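Local coordinates for protein possible thiamine biosynthesis enzyme (Candida albicans, PDB 2X7P) that probably binds a small ligand in the cleft between two lobes, as SsuA/TauA-type solute-binding proteins do, perhaps in connection with thiamine biosynthesis, at residues Glu24-Pro29 with Val262-Arg267; Leu91-Lys96 with Pro199-Val204; Thr113-Leu118 with Lys191-Ile196; Ser130-Phe135 with Asp284-Ala289. The protein carries 1 engineered substitution. All coordinates share one frame; numbering follows the deposited sequence.

Interaction 1. Residues Glu24-Pro29 with Val262-Arg267. With AE3 (2-(2-ethoxyethoxy)ethanol), chain F.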
# COMPACT_ATOMS: atom_id res chain seq x y z
N GLU A 24 -1.44 -1.61 -10.48
CA GLU A 24 -0.02 -1.87 -10.27
C GLU A 24 0.28 -3.35 -10.49
O GLU A 24 -0.63 -4.14 -10.72
CB GLU A 24 0.39 -1.47 -8.85
CG GLU A 24 0.71 -0.00 -8.68
CD GLU A 24 2.07 0.37 -9.26
OE1 GLU A 24 2.73 -0.52 -9.83
OE2 GLU A 24 2.46 1.54 -9.14
N HIS A 25 1.55 -3.71 -10.42
CA HIS A 25 1.95 -5.11 -10.52
C HIS A 25 1.31 -5.92 -9.39
O HIS A 25 1.09 -7.12 -9.54
CB HIS A 25 3.48 -5.23 -10.46
CG HIS A 25 4.14 -4.18 -9.63
ND1 HIS A 25 3.78 -3.93 -8.33
CD2 HIS A 25 5.15 -3.32 -9.92
CE1 HIS A 25 4.53 -2.95 -7.85
NE2 HIS A 25 5.37 -2.57 -8.79
N PHE A 26 1.02 -5.26 -8.28
CA PHE A 26 0.41 -5.92 -7.13
C PHE A 26 -1.01 -6.40 -7.42
O PHE A 26 -1.53 -7.27 -6.73
CB PHE A 26 0.40 -5.00 -5.91
CG PHE A 26 1.73 -4.89 -5.22
CD1 PHE A 26 2.19 -5.92 -4.42
CD2 PHE A 26 2.51 -3.76 -5.37
CE1 PHE A 26 3.41 -5.82 -3.78
CE2 PHE A 26 3.73 -3.66 -4.73
CZ PHE A 26 4.19 -4.69 -3.94
N SER A 27 -1.64 -5.82 -8.44
CA SER A 27 -3.02 -6.16 -8.77
C SER A 27 -3.10 -7.36 -9.71
O SER A 27 -4.17 -7.72 -10.19
CB SER A 27 -3.74 -4.96 -9.39
OG SER A 27 -3.23 -4.67 -10.67
N THR A 28 -1.95 -7.96 -9.98
CA THR A 28 -1.87 -9.10 -10.90
C THR A 28 -2.80 -10.25 -10.52
O THR A 28 -3.55 -10.74 -11.36
CB THR A 28 -0.42 -9.61 -11.04
OG1 THR A 28 0.39 -8.60 -11.65
CG2 THR A 28 -0.38 -10.87 -11.88
N PRO A 29 -2.76 -10.69 -9.25
CA PRO A 29 -3.65 -11.78 -8.82
C PRO A 29 -5.12 -11.46 -9.06
O PRO A 29 -5.90 -12.35 -9.40
CB PRO A 29 -3.38 -11.88 -7.32
CG PRO A 29 -1.99 -11.36 -7.16
CD PRO A 29 -1.86 -10.26 -8.17
N VAL A 262 8.14 -10.10 -4.01
CA VAL A 262 6.76 -10.04 -3.56
C VAL A 262 6.20 -11.38 -3.11
O VAL A 262 6.35 -12.40 -3.79
CB VAL A 262 5.84 -9.45 -4.66
CG1 VAL A 262 4.38 -9.59 -4.26
CG2 VAL A 262 6.19 -7.99 -4.91
N GLU A 263 5.54 -11.37 -1.96
CA GLU A 263 4.84 -12.55 -1.46
C GLU A 263 3.41 -12.19 -1.08
O GLU A 263 3.17 -11.54 -0.06
CB GLU A 263 5.56 -13.13 -0.24
CG GLU A 263 4.83 -14.30 0.39
CD GLU A 263 5.44 -14.75 1.71
OE1 GLU A 263 6.47 -14.17 2.11
OE2 GLU A 263 4.89 -15.67 2.34
N PHE A 264 2.46 -12.61 -1.91
CA PHE A 264 1.05 -12.39 -1.61
C PHE A 264 0.61 -13.29 -0.46
O PHE A 264 1.26 -14.29 -0.17
CB PHE A 264 0.19 -12.64 -2.85
CG PHE A 264 0.45 -11.68 -3.97
CD1 PHE A 264 -0.20 -10.46 -4.03
CD2 PHE A 264 1.35 -12.00 -4.98
CE1 PHE A 264 0.04 -9.58 -5.06
CE2 PHE A 264 1.59 -11.12 -6.02
CZ PHE A 264 0.93 -9.91 -6.06
N ASN A 265 -0.49 -12.93 0.18
CA ASN A 265 -1.02 -13.72 1.28
C ASN A 265 -1.84 -14.91 0.78
O ASN A 265 -3.05 -14.80 0.58
CB ASN A 265 -1.87 -12.85 2.21
CG ASN A 265 -2.42 -13.62 3.39
OD1 ASN A 265 -1.95 -14.71 3.71
ND2 ASN A 265 -3.43 -13.06 4.04
N SER A 266 -1.17 -16.04 0.58
CA SER A 266 -1.83 -17.24 0.08
C SER A 266 -2.79 -17.82 1.11
O SER A 266 -3.53 -18.77 0.82
CB SER A 266 -0.80 -18.29 -0.33
OG SER A 266 -0.00 -18.67 0.77
N ARG A 267 -2.79 -17.26 2.31
CA ARG A 267 -3.65 -17.73 3.38
C ARG A 267 -4.83 -16.78 3.59
O ARG A 267 -5.59 -16.92 4.55
CB ARG A 267 -2.86 -17.86 4.68
CG ARG A 267 -1.60 -18.69 4.56
CD ARG A 267 -0.86 -18.76 5.88
NE ARG A 267 0.36 -19.56 5.78
CZ ARG A 267 0.39 -20.88 5.83
NH1 ARG A 267 -0.74 -21.57 5.99
NH2 ARG A 267 1.54 -21.53 5.73
C1 AE3 F . -0.47 5.17 -2.30
C2 AE3 F . -0.86 3.93 -3.09
O2 AE3 F . 0.23 3.49 -3.89
C3 AE3 F . -0.07 2.24 -4.50
C4 AE3 F . 1.03 1.80 -5.45
O3 AE3 F . 2.29 1.80 -4.79
C5 AE3 F . 2.77 0.47 -4.59
C6 AE3 F . 3.81 0.11 -5.64
O4 AE3 F . 4.58 1.27 -5.96

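Interaction 2. Residues Leu91-Lys96 with Pro199-Val204. With AE3 (2-(2-ethoxyethoxy)ethanol), chain F.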
# COMPACT_ATOMS: atom_id res chain seq x y z
N LEU A 91 -10.09 -5.95 6.58
CA LEU A 91 -10.57 -7.33 6.57
C LEU A 91 -9.44 -8.36 6.63
O LEU A 91 -9.49 -9.29 7.43
CB LEU A 91 -11.44 -7.58 5.34
CG LEU A 91 -12.70 -6.72 5.23
CD1 LEU A 91 -13.44 -7.02 3.94
CD2 LEU A 91 -13.59 -6.93 6.44
N ASP A 92 -8.43 -8.19 5.79
CA ASP A 92 -7.35 -9.17 5.70
C ASP A 92 -6.13 -8.59 5.00
O ASP A 92 -6.17 -7.50 4.44
CB ASP A 92 -7.84 -10.41 4.96
CG ASP A 92 -7.11 -11.67 5.39
OD1 ASP A 92 -6.01 -11.56 5.97
OD2 ASP A 92 -7.64 -12.77 5.15
N THR A 93 -5.02 -9.34 5.05
CA THR A 93 -3.78 -8.93 4.40
C THR A 93 -3.75 -9.40 2.95
O THR A 93 -4.01 -10.57 2.66
CB THR A 93 -2.56 -9.49 5.14
OG1 THR A 93 -2.52 -8.97 6.48
CG2 THR A 93 -1.27 -9.12 4.42
N TYR A 94 -3.41 -8.49 2.04
CA TYR A 94 -3.33 -8.82 0.63
C TYR A 94 -1.91 -9.22 0.24
O TYR A 94 -1.70 -10.19 -0.48
CB TYR A 94 -3.81 -7.65 -0.23
CG TYR A 94 -3.76 -7.92 -1.72
CD1 TYR A 94 -4.57 -8.89 -2.29
CD2 TYR A 94 -2.92 -7.20 -2.55
CE1 TYR A 94 -4.53 -9.14 -3.65
CE2 TYR A 94 -2.87 -7.44 -3.91
CZ TYR A 94 -3.69 -8.42 -4.46
OH TYR A 94 -3.65 -8.66 -5.81
N VAL A 95 -0.93 -8.46 0.73
CA VAL A 95 0.47 -8.76 0.49
C VAL A 95 1.22 -8.90 1.81
O VAL A 95 1.29 -7.95 2.60
CB VAL A 95 1.15 -7.68 -0.38
CG1 VAL A 95 2.64 -7.96 -0.49
CG2 VAL A 95 0.50 -7.62 -1.75
N LYS A 96 1.79 -10.08 2.04
CA LYS A 96 2.48 -10.37 3.29
C LYS A 96 3.85 -9.69 3.34
O LYS A 96 4.29 -9.25 4.40
CB LYS A 96 2.62 -11.88 3.48
CG LYS A 96 3.23 -12.30 4.80
CD LYS A 96 3.22 -13.81 4.96
CE LYS A 96 3.84 -14.24 6.28
NZ LYS A 96 5.27 -13.83 6.38
N PRO A 199 8.16 -1.67 8.08
CA PRO A 199 8.07 -2.61 9.20
C PRO A 199 6.87 -3.53 9.07
O PRO A 199 6.87 -4.64 9.60
CB PRO A 199 7.89 -1.69 10.41
CG PRO A 199 8.46 -0.38 9.99
CD PRO A 199 8.16 -0.26 8.53
N TRP A 200 5.85 -3.06 8.35
CA TRP A 200 4.59 -3.79 8.22
C TRP A 200 4.46 -4.44 6.84
O TRP A 200 5.27 -4.21 5.95
CB TRP A 200 3.42 -2.83 8.44
CG TRP A 200 3.50 -1.61 7.58
CD1 TRP A 200 3.10 -1.49 6.28
CD2 TRP A 200 4.02 -0.32 7.96
NE1 TRP A 200 3.34 -0.21 5.83
CE2 TRP A 200 3.90 0.52 6.84
CE3 TRP A 200 4.57 0.19 9.14
CZ2 TRP A 200 4.32 1.85 6.86
CZ3 TRP A 200 4.98 1.51 9.16
CH2 TRP A 200 4.85 2.33 8.03
N SER A 201 3.41 -5.25 6.68
CA SER A 201 3.07 -5.79 5.37
C SER A 201 2.52 -4.67 4.50
O SER A 201 1.85 -3.76 4.99
CB SER A 201 2.04 -6.92 5.51
OG SER A 201 2.56 -8.00 6.27
N SER A 202 2.80 -4.74 3.20
CA SER A 202 2.53 -3.63 2.29
C SER A 202 1.05 -3.40 1.97
O SER A 202 0.56 -2.27 2.08
CB SER A 202 3.34 -3.78 1.00
OG SER A 202 3.12 -5.04 0.41
N TRP A 203 0.34 -4.45 1.56
CA TRP A 203 -1.04 -4.30 1.10
C TRP A 203 -2.06 -5.04 1.95
O TRP A 203 -1.77 -6.11 2.49
CB TRP A 203 -1.16 -4.75 -0.36
CG TRP A 203 -0.36 -3.92 -1.32
CD1 TRP A 203 1.00 -3.92 -1.45
CD2 TRP A 203 -0.86 -3.00 -2.28
NE1 TRP A 203 1.37 -3.03 -2.43
CE2 TRP A 203 0.25 -2.46 -2.96
CE3 TRP A 203 -2.14 -2.57 -2.64
CZ2 TRP A 203 0.12 -1.51 -3.98
CZ3 TRP A 203 -2.27 -1.63 -3.65
CH2 TRP A 203 -1.15 -1.11 -4.31
N VAL A 204 -3.26 -4.48 2.06
CA VAL A 204 -4.35 -5.11 2.80
C VAL A 204 -5.69 -4.93 2.08
O VAL A 204 -5.82 -4.11 1.17
CB VAL A 204 -4.49 -4.54 4.22
CG1 VAL A 204 -3.27 -4.88 5.05
CG2 VAL A 204 -4.72 -3.04 4.18
C1 AE3 F . -0.47 5.17 -2.30
C2 AE3 F . -0.86 3.93 -3.09
O2 AE3 F . 0.23 3.49 -3.89
C3 AE3 F . -0.07 2.24 -4.50
C4 AE3 F . 1.03 1.80 -5.45
O3 AE3 F . 2.29 1.80 -4.79
C5 AE3 F . 2.77 0.47 -4.59
C6 AE3 F . 3.81 0.11 -5.64
O4 AE3 F . 4.58 1.27 -5.96

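Interaction 3. Residues Thr113-Leu118 with Lys191-Ile196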
# COMPACT_ATOMS: atom_id res chain seq x y z
N THR A 113 26.12 12.12 -0.98
CA THR A 113 26.72 10.82 -1.30
C THR A 113 26.15 9.70 -0.43
O THR A 113 26.54 8.54 -0.57
CB THR A 113 28.25 10.86 -1.13
OG1 THR A 113 28.58 11.21 0.21
CG2 THR A 113 28.86 11.88 -2.08
N ASP A 114 25.24 10.05 0.47
CA ASP A 114 24.63 9.07 1.36
C ASP A 114 23.41 9.65 2.07
O ASP A 114 23.09 10.83 1.93
CB ASP A 114 25.65 8.58 2.39
CG ASP A 114 26.25 9.71 3.22
OD1 ASP A 114 25.69 10.83 3.19
OD2 ASP A 114 27.28 9.48 3.89
N ALA A 115 22.72 8.80 2.84
CA ALA A 115 21.56 9.23 3.61
C ALA A 115 22.00 9.88 4.92
O ALA A 115 21.18 10.15 5.79
CB ALA A 115 20.63 8.06 3.87
N LYS A 116 23.31 10.11 5.04
CA LYS A 116 23.87 10.73 6.23
C LYS A 116 23.95 12.24 6.06
O LYS A 116 24.28 12.74 4.99
CB LYS A 116 25.26 10.15 6.51
CG LYS A 116 25.29 8.64 6.65
CD LYS A 116 26.71 8.11 6.73
CE LYS A 116 27.45 8.67 7.93
NZ LYS A 116 28.85 8.15 8.01
N GLN A 117 23.65 12.96 7.14
CA GLN A 117 23.69 14.42 7.13
C GLN A 117 22.68 15.03 6.17
O GLN A 117 22.96 16.02 5.49
CB GLN A 117 25.10 14.93 6.81
CG GLN A 117 26.17 14.50 7.80
CD GLN A 117 27.53 15.11 7.50
OE1 GLN A 117 27.67 15.93 6.59
NE2 GLN A 117 28.54 14.70 8.26
N LEU A 118 21.49 14.43 6.11
CA LEU A 118 20.40 14.98 5.31
C LEU A 118 19.66 16.06 6.08
O LEU A 118 19.43 15.92 7.28
CB LEU A 118 19.43 13.87 4.89
CG LEU A 118 19.96 12.79 3.96
CD1 LEU A 118 18.90 11.72 3.71
CD2 LEU A 118 20.43 13.39 2.64
N LYS A 191 19.53 9.34 -8.43
CA LYS A 191 20.40 8.28 -7.94
C LYS A 191 19.98 7.79 -6.56
O LYS A 191 19.42 8.55 -5.76
CB LYS A 191 21.86 8.73 -7.92
CG LYS A 191 22.17 9.79 -6.87
CD LYS A 191 23.66 10.11 -6.84
CE LYS A 191 23.99 11.12 -5.75
NZ LYS A 191 25.44 11.42 -5.70
N GLN A 192 20.24 6.52 -6.28
CA GLN A 192 19.87 5.91 -5.01
C GLN A 192 20.97 6.07 -3.97
O GLN A 192 22.14 5.81 -4.25
CB GLN A 192 19.55 4.43 -5.21
CG GLN A 192 19.35 3.65 -3.92
CD GLN A 192 19.04 2.19 -4.16
OE1 GLN A 192 18.18 1.85 -4.98
NE2 GLN A 192 19.75 1.31 -3.46
N ILE A 193 20.59 6.49 -2.77
CA ILE A 193 21.55 6.64 -1.68
C ILE A 193 21.21 5.73 -0.51
O ILE A 193 22.00 5.60 0.43
CB ILE A 193 21.62 8.10 -1.18
CG1 ILE A 193 20.25 8.55 -0.66
CG2 ILE A 193 22.10 9.02 -2.29
CD1 ILE A 193 20.24 9.97 -0.12
N ASP A 194 20.05 5.10 -0.56
CA ASP A 194 19.63 4.19 0.50
C ASP A 194 18.31 3.48 0.17
O ASP A 194 17.58 3.90 -0.73
CB ASP A 194 19.49 4.94 1.83
CG ASP A 194 19.63 4.03 3.03
OD1 ASP A 194 20.04 2.87 2.84
OD2 ASP A 194 19.33 4.47 4.16
N GLN A 195 18.02 2.41 0.90
CA GLN A 195 16.76 1.69 0.76
C GLN A 195 16.21 1.34 2.14
O GLN A 195 16.96 1.02 3.05
CB GLN A 195 16.95 0.41 -0.05
CG GLN A 195 17.26 0.63 -1.52
CD GLN A 195 17.37 -0.67 -2.29
OE1 GLN A 195 17.40 -1.75 -1.70
NE2 GLN A 195 17.42 -0.58 -3.61
N ILE A 196 14.89 1.40 2.28
CA ILE A 196 14.25 1.09 3.56
C ILE A 196 12.96 0.29 3.37
O ILE A 196 12.07 0.70 2.63
CB ILE A 196 13.91 2.38 4.34
CG1 ILE A 196 15.18 3.18 4.64
CG2 ILE A 196 13.19 2.04 5.64
CD1 ILE A 196 16.11 2.50 5.62

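Interaction 4. Residues Ser130-Phe135 with Asp284-Ala289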
# COMPACT_ATOMS: atom_id res chain seq x y z
N SER A 130 5.83 8.96 1.88
CA SER A 130 7.16 9.54 1.76
C SER A 130 7.53 10.32 3.02
O SER A 130 8.71 10.49 3.34
CB SER A 130 7.24 10.46 0.54
OG SER A 130 6.29 11.51 0.63
N TYR A 131 6.51 10.79 3.74
CA TYR A 131 6.71 11.55 4.96
C TYR A 131 6.90 10.64 6.17
O TYR A 131 7.81 10.83 6.97
CB TYR A 131 5.54 12.51 5.19
CG TYR A 131 5.53 13.16 6.55
CD1 TYR A 131 6.25 14.32 6.79
CD2 TYR A 131 4.78 12.63 7.60
CE1 TYR A 131 6.24 14.93 8.04
CE2 TYR A 131 4.76 13.23 8.84
CZ TYR A 131 5.49 14.38 9.06
OH TYR A 131 5.48 14.97 10.29
N VAL A 132 6.02 9.65 6.29
CA VAL A 132 6.06 8.73 7.43
C VAL A 132 7.33 7.88 7.43
O VAL A 132 7.92 7.63 8.48
CB VAL A 132 4.83 7.80 7.45
CG1 VAL A 132 4.92 6.83 8.61
CG2 VAL A 132 3.55 8.62 7.52
N MSE A 133 7.76 7.45 6.25
CA MSE A 133 8.93 6.58 6.12
C MSE A 133 10.23 7.31 6.45
O MSE A 133 11.25 6.68 6.71
CB MSE A 133 9.00 5.96 4.73
CG MSE A 133 7.92 4.93 4.45
SE MSE A 133 7.98 3.43 5.71
CE MSE A 133 9.76 2.75 5.28
N SER A 134 10.20 8.64 6.42
CA SER A 134 11.38 9.43 6.75
C SER A 134 11.75 9.25 8.22
O SER A 134 12.91 9.37 8.60
CB SER A 134 11.16 10.91 6.44
OG SER A 134 10.30 11.51 7.38
N PHE A 135 10.74 8.97 9.04
CA PHE A 135 10.94 8.73 10.46
C PHE A 135 11.55 7.36 10.71
O PHE A 135 12.33 7.17 11.64
CB PHE A 135 9.63 8.88 11.23
CG PHE A 135 9.08 10.28 11.24
CD1 PHE A 135 8.28 10.73 10.20
CD2 PHE A 135 9.38 11.14 12.28
CE1 PHE A 135 7.78 12.02 10.21
CE2 PHE A 135 8.88 12.43 12.29
CZ PHE A 135 8.08 12.87 11.25
N ASP A 284 2.96 2.05 15.93
CA ASP A 284 4.16 2.61 16.54
C ASP A 284 4.83 3.63 15.62
O ASP A 284 5.28 4.68 16.07
CB ASP A 284 5.15 1.50 16.90
CG ASP A 284 4.60 0.55 17.95
OD1 ASP A 284 3.62 0.91 18.63
OD2 ASP A 284 5.16 -0.56 18.10
N THR A 285 4.89 3.31 14.33
CA THR A 285 5.52 4.18 13.35
C THR A 285 4.72 5.46 13.14
O THR A 285 5.28 6.56 13.12
CB THR A 285 5.71 3.47 12.00
OG1 THR A 285 6.50 2.29 12.18
CG2 THR A 285 6.40 4.40 11.01
N LEU A 286 3.41 5.31 12.97
CA LEU A 286 2.53 6.46 12.74
C LEU A 286 2.56 7.43 13.91
O LEU A 286 2.47 8.65 13.71
CB LEU A 286 1.10 5.99 12.47
CG LEU A 286 0.90 5.14 11.22
CD1 LEU A 286 -0.51 4.59 11.15
CD2 LEU A 286 1.24 5.94 9.97
N LYS A 287 2.68 6.90 15.12
CA LYS A 287 2.76 7.74 16.31
C LYS A 287 4.11 8.44 16.37
O LYS A 287 4.21 9.58 16.81
CB LYS A 287 2.52 6.90 17.57
CG LYS A 287 2.51 7.71 18.86
CD LYS A 287 1.84 6.94 19.98
CE LYS A 287 2.47 5.57 20.18
NZ LYS A 287 1.77 4.78 21.23
N LEU A 288 5.15 7.74 15.92
CA LEU A 288 6.49 8.32 15.85
C LEU A 288 6.52 9.47 14.84
O LEU A 288 7.25 10.44 15.02
CB LEU A 288 7.51 7.25 15.45
CG LEU A 288 8.94 7.73 15.20
CD1 LEU A 288 9.51 8.41 16.43
CD2 LEU A 288 9.82 6.57 14.76
N ALA A 289 5.71 9.35 13.79
CA ALA A 289 5.64 10.38 12.76
C ALA A 289 4.73 11.53 13.17
O ALA A 289 4.59 12.51 12.45
CB ALA A 289 5.18 9.77 11.44

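Interaction 1. Residues Glu24-Pro29 with Val262-Arg267
Phe264 is clasped between Pro29, in the first turn of a helix, and the loop residue Val262 of its own segment, a compact example of an aromatic ring held on both faces. Pro29 CG lies 3.5 Å from the centroid of the Phe264 ring and 15° off the normal, a CH-pi contact, while Val262 CG1 sits 3.6 Å above the opposite face, offset toward the rim. The ring edge is met by the main chain of the 3-10 turn: Phe264 CE1 comes to 3.3 Å from Phe26 O, a packing contact with a carbonyl oxygen whose hydrogen bond comes from Tyr94 OH. Phe26 adds its own ring, with CG anti to the carbonyl carbon (chi1 -77°), so that its CE1 reaches Val262 CG2 at 3.7 Å. On the other flank of the same ring, Phe26 CE2 approaches C6 of the bound 2-(2-ethoxyethoxy)ethanol at 3.9 Å. The turn itself is drawn tight by Ser27 OG, 2.7 Å from Glu24 O and in the carbonyl plane.

Packing thins out away from this core. Glu263, Ser266 and Arg267 face solvent, and past Phe264 the loop diverges from 24-29, steadied instead by the Asx turn in which Asn265 OD1 accepts from the amide N of Arg267. The 3-10 turn 25-27 joins strand 19-21 to helix 28-35, probably on the cleft side of its lobe. Strand 88-95, through Tyr94 and Val95, and helix 216-234, through Ile230 and Tyr233, enclose the cluster, with helix 237-247 behind Thr28.

Interaction 2. Residues Leu91-Lys96 with Pro199-Val204
The Tyr94 ring receives Trp203 at its edge, with Trp203 CB in the ring plane, 3.7 Å from Tyr94 CD2. The indole of Trp203 has Ser202 OG in plane at one edge, and near its plane elsewhere C5 of the bound 2-(2-ethoxyethoxy)ethanol, 3.4 Å from Trp203 CZ2; Phe26 meets the indole with planes about 35° apart. This is the antiparallel seam between strands 88-95 and 203-208, at one side of a mixed sheet whose strand order, 2-1-3-5-4, is that of type 2 periplasmic-binding-protein lobes. Next to it, Leu91 and Asp92 both face Val205 in a classic beta bulge, and Thr93 pairs with Val204 in a non-hydrogen-bonded position.

Where strand 88-95 turns its corner, Trp203 O is gripped twice, by Tyr94 N at 2.9 Å and by Val95 N at 3.1 Å, both from the same face and well out of the carbonyl plane. Val95 lies alongside Trp203, its CG2 3.6 Å from Trp203 CB. Its other branch, CG1, touches Ser202 OG, a hydroxyl hydrogen-bonded to Ser97 O. The seam closes at Ser201: with OG anti to the carbonyl carbon (chi1 -62°), the hydroxyl donates to Lys96 O at 2.8 Å.

Interaction 3. Residues Thr113-Leu118 with Lys191-Ile196
Ile193 and Ala115 meet where a classic beta bulge alters the facing of an edge strand. Ile193 and Asp194 both lie opposite Val103 of strand 100-106, and their CB atoms are both directed at the 113-118 loop, where regular strand alternation would send neighbours to different faces. The two side chains divide the loop between them. Ile193 holds CG1 between its backbone N and carbonyl carbon (chi1 61°), then runs extended, so that CD1 reaches over the loop backbone, 3.6 Å from Asp114 O and 4.0 Å from Ala115 CA. Asp194 comes at Ala115 from a different direction, its CB 3.9 Å from Ala115 CB and its OD2 3.8 Å from the same methyl. Ala115 thus projects toward the bulge, touched by an aliphatic arm and by a carboxylate.

The match rests on van der Waals packing across the two segments. Polar attachment comes earlier in the same loop, where Lys191 NZ bonds to the carbonyl oxygens of Arg109 and Val112. The contact therefore fastens the connection between strands 100-106 and 120-123 to strand 190-197, the outermost on this side of the second sheet. At the inner end of the loop, Leu118 CD2 approaches Ile193 CD1 at 4.4 Å.

Interaction 4. Residues Ser130-Phe135 with Asp284-Ala289
Phe135 and Ala289 meet at the crossing of two helices, a case in which the end of one helix serves as the bump and an aromatic ring as the floor. Helix segments 130-135 and 284-288 cross almost at right angles, 96° between their directions, with axes 9.0 Å apart at closest, probably between the two lobes of a type 2 periplasmic-binding-protein fold. Ala289, just past the last turn of its helix, sits squarely over the Phe135 ring: its CA stands 3.5 Å from the ring centroid and only 4° off the normal, a CH-pi contact. The methyl spreads the footprint, Ala289 CB lying 3.5 Å from Phe135 CD1. Leu288 fills in at the base of the ring, with CG 4.2 Å from Phe135 CB, and this leucine forms the exposed margin of the interface.

The complementary bump is Val132. With CG1 anti to the backbone N (chi1 178°), this methyl enters the hollow bordered by Thr285, Leu286 and Ala289, touching Thr285 CG2 at 3.7 Å and Leu286 CD2 at 4.0 Å. Leu286 in turn rests on Ile78 and Ala79 of helix 74-82, so the hollow is backed by elements that pack with the first sheet, whereas helix 129-141 follows strand 120-123 of the second.

Tyr131 braces the ring from within its own helix: Phe135 CE1 sits 3.4 Å above the Tyr131 ring plane. Beyond it, Tyr131 OH makes a weak hydrogen bond of 3.4 Å to Ala289 O, which lies at the edge of the tyrosine ring.

In the fold
Interactions 1 and 2 lie about 10 Å apart, centre to centre, in the lobe built on the first sheet, and both border the bound 2-(2-ethoxyethoxy)ethanol. Interaction 3 lies at the edge of the second sheet, about 27 Å from interaction 2, although strands 190-197 and 203-208 are consecutive in the chain. Interaction 4 is about 17 Å from both 2 and 3 and touches each: Met133, a selenomethionine, meets Trp200 and Ile196. Along the chain, interaction 3 is nested within 2 and 2 within 1, whereas interaction 4 crosses all three. The chain enters the second sheet after strand 88-95 and returns before strand 203-208, with interaction 4 probably joining the two lobes.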